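PDB 4N13: phosphate-binding protein PstS from Borrelia burgdorferi, which binds inorganic phosphate with micromolar affinity as the solute-binding component of the PstSACB ABC importer. Local coordinates for residues A[127-140]-A[160-173]. Numbering follows the deposited sequence.
With SO4 (sulfate ion), chain C; SO4 (sulfate ion), chain B; EDO (1,2-ethanediol), chain F.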
ATOM      1  N   LYS A 127     -18.244  20.933  -9.809  1.00 13.09           N
ATOM      2  CA  LYS A 127     -17.006  20.477 -10.406  1.00 13.38           C
ATOM      3  C   LYS A 127     -16.171  19.798  -9.317  1.00 11.36           C
ATOM      4  O   LYS A 127     -16.155  20.229  -8.163  1.00 12.16           O
ATOM      5  CB  LYS A 127     -16.258  21.667 -10.999  1.00 17.16           C
ATOM      6  CG  LYS A 127     -14.935  21.347 -11.652  1.00 22.05           C
ATOM      7  CD  LYS A 127     -15.134  20.860 -13.081  1.00 26.99           C
ATOM      8  CE  LYS A 127     -13.810  20.609 -13.779  1.00 27.57           C
ATOM      9  NZ  LYS A 127     -14.009  20.146 -15.162  1.00 27.09           N
ATOM     10  N   ILE A 128     -15.506  18.707  -9.675  1.00  8.57           N
ATOM     11  CA  ILE A 128     -14.641  17.988  -8.742  1.00  7.70           C
ATOM     12  C   ILE A 128     -13.268  18.653  -8.716  1.00  7.49           C
ATOM     13  O   ILE A 128     -12.616  18.791  -9.756  1.00  8.70           O
ATOM     14  CB  ILE A 128     -14.465  16.521  -9.174  1.00  8.19           C
ATOM     15  CG1 ILE A 128     -15.822  15.820  -9.216  1.00  9.26           C
ATOM     16  CG2 ILE A 128     -13.492  15.802  -8.243  1.00  9.27           C
ATOM     17  CD1 ILE A 128     -15.770  14.365  -9.647  1.00  9.91           C
ATOM     18  N   ASN A 129     -12.817  19.018  -7.523  1.00  6.69           N
ATOM     19  CA  ASN A 129     -11.450  19.453  -7.314  1.00  6.74           C
ATOM     20  C   ASN A 129     -10.629  18.268  -6.821  1.00  6.42           C
ATOM     21  O   ASN A 129     -10.699  17.871  -5.657  1.00  8.60           O
ATOM     22  CB  ASN A 129     -11.411  20.605  -6.318  1.00  7.13           C
ATOM     23  CG  ASN A 129     -11.851  21.888  -6.929  1.00  8.00           C
ATOM     24  OD1 ASN A 129     -11.379  22.258  -8.006  1.00  9.78           O
ATOM     25  ND2 ASN A 129     -12.765  22.587  -6.266  1.00  7.94           N
ATOM     26  N   PHE A 130      -9.885  17.676  -7.737  1.00  7.54           N
ATOM     27  CA  PHE A 130      -9.050  16.524  -7.447  1.00  7.00           C
ATOM     28  C   PHE A 130      -7.709  16.984  -6.902  1.00  7.42           C
ATOM     29  O   PHE A 130      -6.989  17.744  -7.563  1.00  8.67           O
ATOM     30  CB  PHE A 130      -8.857  15.716  -8.730  1.00  8.59           C
ATOM     31  CG  PHE A 130      -7.800  14.663  -8.641  1.00  9.28           C
ATOM     32  CD1 PHE A 130      -7.736  13.810  -7.545  1.00  8.38           C
ATOM     33  CD2 PHE A 130      -6.892  14.493  -9.682  1.00  9.29           C
ATOM     34  CE1 PHE A 130      -6.753  12.825  -7.479  1.00  9.56           C
ATOM     35  CE2 PHE A 130      -5.925  13.490  -9.626  1.00  9.70           C
ATOM     36  CZ  PHE A 130      -5.859  12.661  -8.527  1.00  9.97           C
ATOM     37  N   ILE A 131      -7.365  16.501  -5.707  1.00  6.30           N
ATOM     38  CA  ILE A 131      -6.096  16.798  -5.047  1.00  6.61           C
ATOM     39  C   ILE A 131      -5.226  15.562  -5.225  1.00  6.53           C
ATOM     40  O   ILE A 131      -5.580  14.475  -4.771  1.00  7.66           O
ATOM     41  CB  ILE A 131      -6.315  17.077  -3.566  1.00  6.77           C
ATOM     42  CG1 ILE A 131      -7.238  18.303  -3.401  1.00  8.67           C
ATOM     43  CG2 ILE A 131      -4.992  17.290  -2.861  1.00  7.56           C
ATOM     44  CD1 ILE A 131      -7.874  18.406  -2.014  1.00  8.34           C
ATOM     45  N   ASN A 132      -4.129  15.717  -5.956  1.00  7.88           N
ATOM     46  CA  ASN A 132      -3.221  14.622  -6.249  1.00  7.09           C
ATOM     47  C   ASN A 132      -1.931  14.769  -5.465  1.00  7.81           C
ATOM     48  O   ASN A 132      -1.616  15.838  -4.959  1.00  8.71           O
ATOM     49  CB  ASN A 132      -2.915  14.583  -7.747  1.00  7.71           C
ATOM     50  CG  ASN A 132      -2.513  13.197  -8.240  1.00  8.12           C
ATOM     51  OD1 ASN A 132      -2.514  12.230  -7.500  1.00  8.72           O
ATOM     52  ND2 ASN A 132      -2.160  13.108  -9.515  1.00  9.87           N
ATOM     53  N   ARG A 133      -1.211  13.671  -5.331  1.00  8.24           N
ATOM     54  CA  ARG A 133       0.137  13.690  -4.794  1.00  7.89           C
ATOM     55  C   ARG A 133       1.175  13.915  -5.889  1.00  9.68           C
ATOM     56  O   ARG A 133       0.913  13.722  -7.067  1.00 10.81           O
ATOM     57  CB  ARG A 133       0.438  12.384  -4.034  1.00  8.27           C
ATOM     58  CG  ARG A 133      -0.293  12.277  -2.727  1.00  9.33           C
ATOM     59  CD  ARG A 133       0.132  13.349  -1.710  1.00  9.85           C
ATOM     60  NE  ARG A 133       1.579  13.402  -1.573  1.00  9.20           N
ATOM     61  CZ  ARG A 133       2.313  12.560  -0.854  1.00  9.79           C
ATOM     62  NH1 ARG A 133       1.755  11.603  -0.141  1.00 10.34           N
ATOM     63  NH2 ARG A 133       3.624  12.667  -0.848  1.00 11.01           N
ATOM     64  N   ASP A 134       2.358  14.329  -5.462  1.00 10.99           N
ATOM     65  CA  ASP A 134       3.493  14.509  -6.353  1.00 11.69           C
ATOM     66  C   ASP A 134       3.916  13.163  -6.951  1.00 11.53           C
ATOM     67  O   ASP A 134       3.840  12.118  -6.296  1.00 10.61           O
ATOM     68  CB  ASP A 134       4.640  15.154  -5.576  1.00 13.38           C
ATOM     69  CG  ASP A 134       5.080  14.329  -4.395  1.00 14.04           C
ATOM     70  OD1 ASP A 134       4.295  14.164  -3.431  1.00 12.89           O
ATOM     71  OD2 ASP A 134       6.234  13.846  -4.440  1.00 19.27           O
ATOM     72  N   SER A 135       4.357  13.192  -8.200  0.72 12.70           N
ATOM     73  CA  SER A 135       4.569  11.968  -8.955  0.72 14.43           C
ATOM     74  C   SER A 135       5.754  11.154  -8.462  0.72 15.41           C
ATOM     75  O   SER A 135       5.881   9.988  -8.807  0.72 16.88           O
ATOM     76  CB  SER A 135       4.733  12.293 -10.434  0.72 16.04           C
ATOM     77  OG  SER A 135       5.848  13.134 -10.624  0.72 18.75           O
ATOM     78  N   SER A 136       6.613  11.759  -7.651  0.72 14.24           N
ATOM     79  CA  SER A 136       7.734  11.038  -7.053  0.72 16.98           C
ATOM     80  C   SER A 136       7.340  10.199  -5.832  0.72 15.08           C
ATOM     81  O   SER A 136       8.118   9.364  -5.377  0.72 16.87           O
ATOM     82  CB  SER A 136       8.827  12.027  -6.639  0.72 20.27           C
ATOM     83  OG  SER A 136       9.363  12.708  -7.763  0.72 23.63           O
ATOM     84  N   SER A 137       6.144  10.418  -5.293  0.72 12.01           N
ATOM     85  CA  SER A 137       5.763   9.792  -4.029  0.72 10.35           C
ATOM     86  C   SER A 137       5.329   8.346  -4.169  0.72 10.36           C
ATOM     87  O   SER A 137       4.847   7.921  -5.224  0.72 10.84           O
ATOM     88  CB  SER A 137       4.634  10.580  -3.356  0.72 10.17           C
ATOM     89  OG  SER A 137       3.401  10.439  -4.049  0.72 10.44           O
ATOM     90  N   GLY A 138       5.465   7.595  -3.082  1.00 12.77           N
ATOM     91  CA  GLY A 138       5.002   6.219  -3.048  1.00 12.38           C
ATOM     92  C   GLY A 138       3.496   6.154  -3.197  1.00 11.20           C
ATOM     93  O   GLY A 138       2.955   5.252  -3.838  1.00 12.78           O
ATOM     94  N   SER A 139       2.797   7.114  -2.605  1.00 10.75           N
ATOM     95  CA  SER A 139       1.340   7.110  -2.648  1.00  9.78           C
ATOM     96  C   SER A 139       0.830   7.246  -4.080  1.00  8.32           C
ATOM     97  O   SER A 139      -0.089   6.554  -4.491  1.00  8.85           O
ATOM     98  CB  SER A 139       0.782   8.208  -1.734  1.00 11.75           C
ATOM     99  OG  SER A 139       1.100   7.911  -0.380  1.00 15.74           O
ATOM    100  N   TYR A 140       1.418   8.159  -4.838  0.51  7.18           N
ATOM    101  CA  TYR A 140       1.065   8.308  -6.250  0.51  7.74           C
ATOM    102  C   TYR A 140       1.287   6.991  -6.991  0.51  7.87           C
ATOM    103  O   TYR A 140       0.445   6.542  -7.747  0.51  7.03           O
ATOM    104  CB  TYR A 140       1.887   9.445  -6.840  0.51  7.69           C
ATOM    105  CG  TYR A 140       1.869   9.659  -8.336  0.51  8.67           C
ATOM    106  CD1 TYR A 140       1.296  10.795  -8.880  0.51  8.08           C
ATOM    107  CD2 TYR A 140       2.504   8.780  -9.192  0.51 10.20           C
ATOM    108  CE1 TYR A 140       1.337  11.045 -10.242  0.51  8.98           C
ATOM    109  CE2 TYR A 140       2.536   9.011 -10.546  0.51 11.41           C
ATOM    110  CZ  TYR A 140       1.944  10.142 -11.063  0.51 10.71           C
ATOM    111  OH  TYR A 140       1.980  10.394 -12.415  0.51 11.38           O
ATOM    112  N   PHE A 160      -3.178  10.190 -14.677  1.00 11.90           N
ATOM    113  CA  PHE A 160      -3.949  11.064 -13.814  1.00 11.45           C
ATOM    114  C   PHE A 160      -4.434  12.301 -14.583  1.00 11.48           C
ATOM    115  O   PHE A 160      -3.742  12.829 -15.462  1.00 13.07           O
ATOM    116  CB  PHE A 160      -3.096  11.537 -12.635  1.00 10.64           C
ATOM    117  CG  PHE A 160      -2.916  10.522 -11.528  1.00  9.35           C
ATOM    118  CD1 PHE A 160      -3.936  10.221 -10.661  1.00  9.14           C
ATOM    119  CD2 PHE A 160      -1.690   9.916 -11.341  1.00 10.33           C
ATOM    120  CE1 PHE A 160      -3.736   9.327  -9.624  1.00  9.89           C
ATOM    121  CE2 PHE A 160      -1.494   9.035 -10.309  1.00  9.14           C
ATOM    122  CZ  PHE A 160      -2.523   8.749  -9.443  1.00 10.21           C
ATOM    123  N   ARG A 161      -5.635  12.752 -14.223  1.00 11.75           N
ATOM    124  CA  ARG A 161      -6.166  14.053 -14.621  1.00 12.49           C
ATOM    125  C   ARG A 161      -5.053  15.068 -14.453  1.00 14.73           C
ATOM    126  O   ARG A 161      -4.448  15.158 -13.397  1.00 15.23           O
ATOM    127  CB  ARG A 161      -7.375  14.393 -13.735  1.00 13.41           C
ATOM    128  CG  ARG A 161      -8.018  15.706 -14.032  1.00 13.56           C
ATOM    129  CD  ARG A 161      -9.234  15.922 -13.162  1.00 13.27           C
ATOM    130  NE  ARG A 161      -9.644  17.320 -13.265  1.00 15.91           N
ATOM    131  CZ  ARG A 161     -10.615  17.889 -12.553  1.00 15.39           C
ATOM    132  NH1 ARG A 161     -11.308  17.171 -11.681  1.00 13.40           N
ATOM    133  NH2 ARG A 161     -10.871  19.188 -12.701  1.00 18.78           N
ATOM    134  N   GLN A 162      -4.764  15.819 -15.508  1.00 16.88           N
ATOM    135  CA  GLN A 162      -3.553  16.633 -15.539  1.00 18.69           C
ATOM    136  C   GLN A 162      -3.662  17.934 -14.753  1.00 19.10           C
ATOM    137  O   GLN A 162      -2.644  18.486 -14.345  1.00 20.51           O
ATOM    138  CB  GLN A 162      -3.122  16.893 -16.987  1.00 22.38           C
ATOM    139  CG  GLN A 162      -2.576  15.650 -17.681  1.00 27.25           C
ATOM    140  CD  GLN A 162      -1.356  15.061 -16.971  1.00 30.37           C
ATOM    141  OE1 GLN A 162      -0.266  15.649 -16.978  1.00 32.38           O
ATOM    142  NE2 GLN A 162      -1.532  13.891 -16.363  1.00 30.92           N
ATOM    143  N   ASP A 163      -4.885  18.412 -14.516  1.00 17.94           N
ATOM    144  CA  ASP A 163      -5.074  19.622 -13.735  1.00 19.50           C
ATOM    145  C   ASP A 163      -5.429  19.338 -12.274  1.00 18.88           C
ATOM    146  O   ASP A 163      -6.126  20.127 -11.640  1.00 22.48           O
ATOM    147  CB  ASP A 163      -6.129  20.538 -14.373  1.00 21.86           C
ATOM    148  CG  ASP A 163      -7.505  19.915 -14.415  1.00 23.54           C
ATOM    149  OD1 ASP A 163      -7.593  18.689 -14.607  1.00 25.13           O
ATOM    150  OD2 ASP A 163      -8.507  20.655 -14.260  1.00 25.53           O
ATOM    151  N   GLY A 164      -4.928  18.244 -11.720  1.00 17.36           N
ATOM    152  CA  GLY A 164      -5.048  18.024 -10.290  1.00 15.40           C
ATOM    153  C   GLY A 164      -4.253  19.042  -9.484  1.00 14.41           C
ATOM    154  O   GLY A 164      -3.286  19.622  -9.979  1.00 17.38           O
ATOM    155  N   ILE A 165      -4.681  19.276  -8.240  1.00 12.07           N
ATOM    156  CA  ILE A 165      -4.000  20.209  -7.330  1.00 12.10           C
ATOM    157  C   ILE A 165      -2.966  19.337  -6.618  1.00 12.13           C
ATOM    158  O   ILE A 165      -3.323  18.430  -5.831  1.00 12.71           O
ATOM    159  CB  ILE A 165      -5.001  20.771  -6.305  1.00 10.73           C
ATOM    160  CG1 ILE A 165      -6.041  21.679  -6.970  1.00 12.58           C
ATOM    161  CG2 ILE A 165      -4.249  21.483  -5.176  1.00 13.25           C
ATOM    162  CD1 ILE A 165      -7.266  21.920  -6.114  1.00 16.08           C
ATOM    163  N   VAL A 166      -1.683  19.577  -6.868  1.00  9.56           N
ATOM    164  CA  VAL A 166      -0.657  18.643  -6.437  1.00  8.56           C
ATOM    165  C   VAL A 166      -0.066  19.062  -5.098  1.00  8.62           C
ATOM    166  O   VAL A 166       0.359  20.200  -4.942  1.00  9.89           O
ATOM    167  CB  VAL A 166       0.465  18.526  -7.493  1.00 11.10           C
ATOM    168  CG1 VAL A 166       1.567  17.574  -7.013  1.00 10.87           C
ATOM    169  CG2 VAL A 166      -0.101  18.088  -8.846  1.00 13.61           C
ATOM    170  N   VAL A 167      -0.021  18.143  -4.135  1.00  7.84           N
ATOM    171  CA  VAL A 167       0.584  18.403  -2.839  1.00  8.27           C
ATOM    172  C   VAL A 167       1.591  17.309  -2.477  1.00  8.26           C
ATOM    173  O   VAL A 167       1.583  16.225  -3.073  1.00  9.03           O
ATOM    174  CB  VAL A 167      -0.477  18.569  -1.726  1.00  7.97           C
ATOM    175  CG1 VAL A 167      -1.442  19.690  -2.076  1.00  9.60           C
ATOM    176  CG2 VAL A 167      -1.227  17.264  -1.488  1.00  8.97           C
ATOM    177  N   LYS A 168       2.450  17.581  -1.499  1.00  8.77           N
ATOM    178  CA  LYS A 168       3.664  16.788  -1.316  1.00  9.86           C
ATOM    179  C   LYS A 168       3.726  15.959  -0.033  1.00  8.94           C
ATOM    180  O   LYS A 168       4.781  15.465   0.346  1.00 11.27           O
ATOM    181  CB  LYS A 168       4.889  17.700  -1.400  1.00 12.81           C
ATOM    182  CG  LYS A 168       5.087  18.276  -2.806  1.00 16.00           C
ATOM    183  CD  LYS A 168       6.405  18.989  -2.989  1.00 21.52           C
ATOM    184  CE  LYS A 168       6.246  20.489  -2.889  1.00 25.85           C
ATOM    185  NZ  LYS A 168       7.401  21.220  -3.499  1.00 28.78           N
ATOM    186  N   SER A 169       2.588  15.792   0.620  1.00  8.69           N
ATOM    187  CA  SER A 169       2.529  14.983   1.823  1.00  8.49           C
ATOM    188  C   SER A 169       1.096  14.575   2.151  1.00  7.95           C
ATOM    189  O   SER A 169       0.133  15.212   1.692  1.00  7.89           O
ATOM    190  CB  SER A 169       3.076  15.752   3.030  1.00  8.83           C
ATOM    191  OG  SER A 169       2.258  16.888   3.285  1.00  9.61           O
ATOM    192  N   ASN A 170       0.957  13.544   2.974  1.00  8.57           N
ATOM    193  CA  ASN A 170      -0.346  13.147   3.488  1.00  8.58           C
ATOM    194  C   ASN A 170      -1.013  14.264   4.272  1.00  8.54           C
ATOM    195  O   ASN A 170      -2.198  14.525   4.086  1.00  8.14           O
ATOM    196  CB  ASN A 170      -0.225  11.901   4.373  1.00  9.35           C
ATOM    197  CG  ASN A 170       0.030  10.651   3.559  1.00  9.63           C
ATOM    198  OD1 ASN A 170      -0.869  10.148   2.891  1.00  9.71           O
ATOM    199  ND2 ASN A 170       1.258  10.160   3.585  1.00 11.30           N
ATOM    200  N   GLY A 171      -0.265  14.917   5.157  1.00  7.60           N
ATOM    201  CA  GLY A 171      -0.834  15.985   5.957  1.00  8.07           C
ATOM    202  C   GLY A 171      -1.355  17.127   5.105  1.00  7.65           C
ATOM    203  O   GLY A 171      -2.409  17.718   5.387  1.00  8.89           O
ATOM    204  N   GLU A 172      -0.645  17.434   4.029  1.00  7.48           N
ATOM    205  CA  GLU A 172      -1.121  18.475   3.129  1.00  8.02           C
ATOM    206  C   GLU A 172      -2.348  18.063   2.313  1.00  6.73           C
ATOM    207  O   GLU A 172      -3.155  18.926   1.971  1.00  7.96           O
ATOM    208  CB  GLU A 172      -0.017  18.994   2.202  1.00  9.53           C
ATOM    209  CG  GLU A 172      -0.423  20.185   1.345  1.00 11.17           C
ATOM    210  CD  GLU A 172      -1.119  21.308   2.087  1.00 12.68           C
ATOM    211  OE1 GLU A 172      -0.893  21.512   3.300  1.00 13.53           O
ATOM    212  OE2 GLU A 172      -1.910  22.002   1.415  1.00 15.49           O
ATOM    213  N   VAL A 173      -2.514  16.784   1.984  1.00  6.46           N
ATOM    214  CA  VAL A 173      -3.783  16.375   1.374  1.00  6.12           C
ATOM    215  C   VAL A 173      -4.944  16.721   2.306  1.00  6.21           C
ATOM    216  O   VAL A 173      -5.966  17.242   1.870  1.00  6.43           O
ATOM    217  CB  VAL A 173      -3.833  14.869   1.005  1.00  6.09           C
ATOM    218  CG1 VAL A 173      -5.211  14.532   0.420  1.00  6.86           C
ATOM    219  CG2 VAL A 173      -2.760  14.490   0.028  1.00  7.20           C
TER
HETATM  220  S   SO4 C 302       3.379  20.088   1.007  0.70  9.61           S
HETATM  221  O1  SO4 C 302       2.545  20.118  -0.219  0.70  9.11           O
HETATM  222  O2  SO4 C 302       2.824  20.975   2.000  0.70  9.17           O
HETATM  223  O3  SO4 C 302       3.415  18.751   1.602  0.70  9.50           O
HETATM  224  O4  SO4 C 302       4.746  20.551   0.669  0.70 11.14           O
HETATM  225  S   SO4 B 301       4.424   9.137   0.687  0.80 17.70           S
HETATM  226  O1  SO4 B 301       3.027   9.398   1.024  0.80 27.60           O
HETATM  227  O2  SO4 B 301       5.028   8.572   1.881  0.80 18.86           O
HETATM  228  O3  SO4 B 301       4.442   8.173  -0.393  0.80 26.40           O
HETATM  229  O4  SO4 B 301       5.011  10.408   0.321  0.80 20.50           O
HETATM  230  C1  EDO F 305      -0.792  15.228 -12.429  1.00 22.01           C
HETATM  231  O1  EDO F 305      -0.437  13.999 -11.782  1.00 21.58           O
HETATM  232  C2  EDO F 305      -1.706  16.091 -11.561  1.00 20.34           C
HETATM  233  O2  EDO F 305      -2.902  15.389 -11.206  1.00 16.76           O
HETATM  234  O   HOH W   1      -8.825  19.117 -10.052  1.00 19.27           O
HETATM  235  O   HOH W   2      -1.043  10.791   0.157  1.00 11.03           O
HETATM  236  O   HOH W   3      -0.185   9.981 -14.601  1.00 18.64           O
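With CG anti to the carbonyl carbon (chi1 -72°), R133 bends at chi2 and chi3, which turns its chain back against 167-170. CD of R133 rests on CG2 of V173 (3.6 Å), and its NE donates in the guanidinium plane to V167 O (3.2 Å). The backbone N of S169 sits over one guanidinium face. D134 OD1 accepts from NH2 of R133 through its syn lone pair, a salt bridge between sequence neighbours. With its rotation fixed this way, R133 turns NH1 and NH2 to two oxygens, O1 and O4, of the chain B sulfate. S139 binds the same ion through N and OG. N170 adds a weak bond from ND2, while its OD1 is held by G188 N.

At the other end, R161 runs extended from CG to NE, which brings its NH1 to I128 O at 2.8 Å. R161 grips D163 side-on, NE to OD1 and NH2 to OD2, a salt bridge. ND2 of N132 stands over one face of the F160 ring, near the rim and 3.4 Å from CG of F160, with the amide inclined 56° to the ring; OD1 of N132 bonds Y186 OH.

Between these ends, strands 129-133 and 165-167 pair in parallel, with I165 N to F130 O and V167 N to N132 O both 2.9 Å. Helix 138-151 links them in a beta-alpha-beta unit of the periplasmic binding protein fold. S137, G138 and S139, at the start of that helix, are phosphate-binding residues by similarity, so this sulfate probably marks part of the phosphate site.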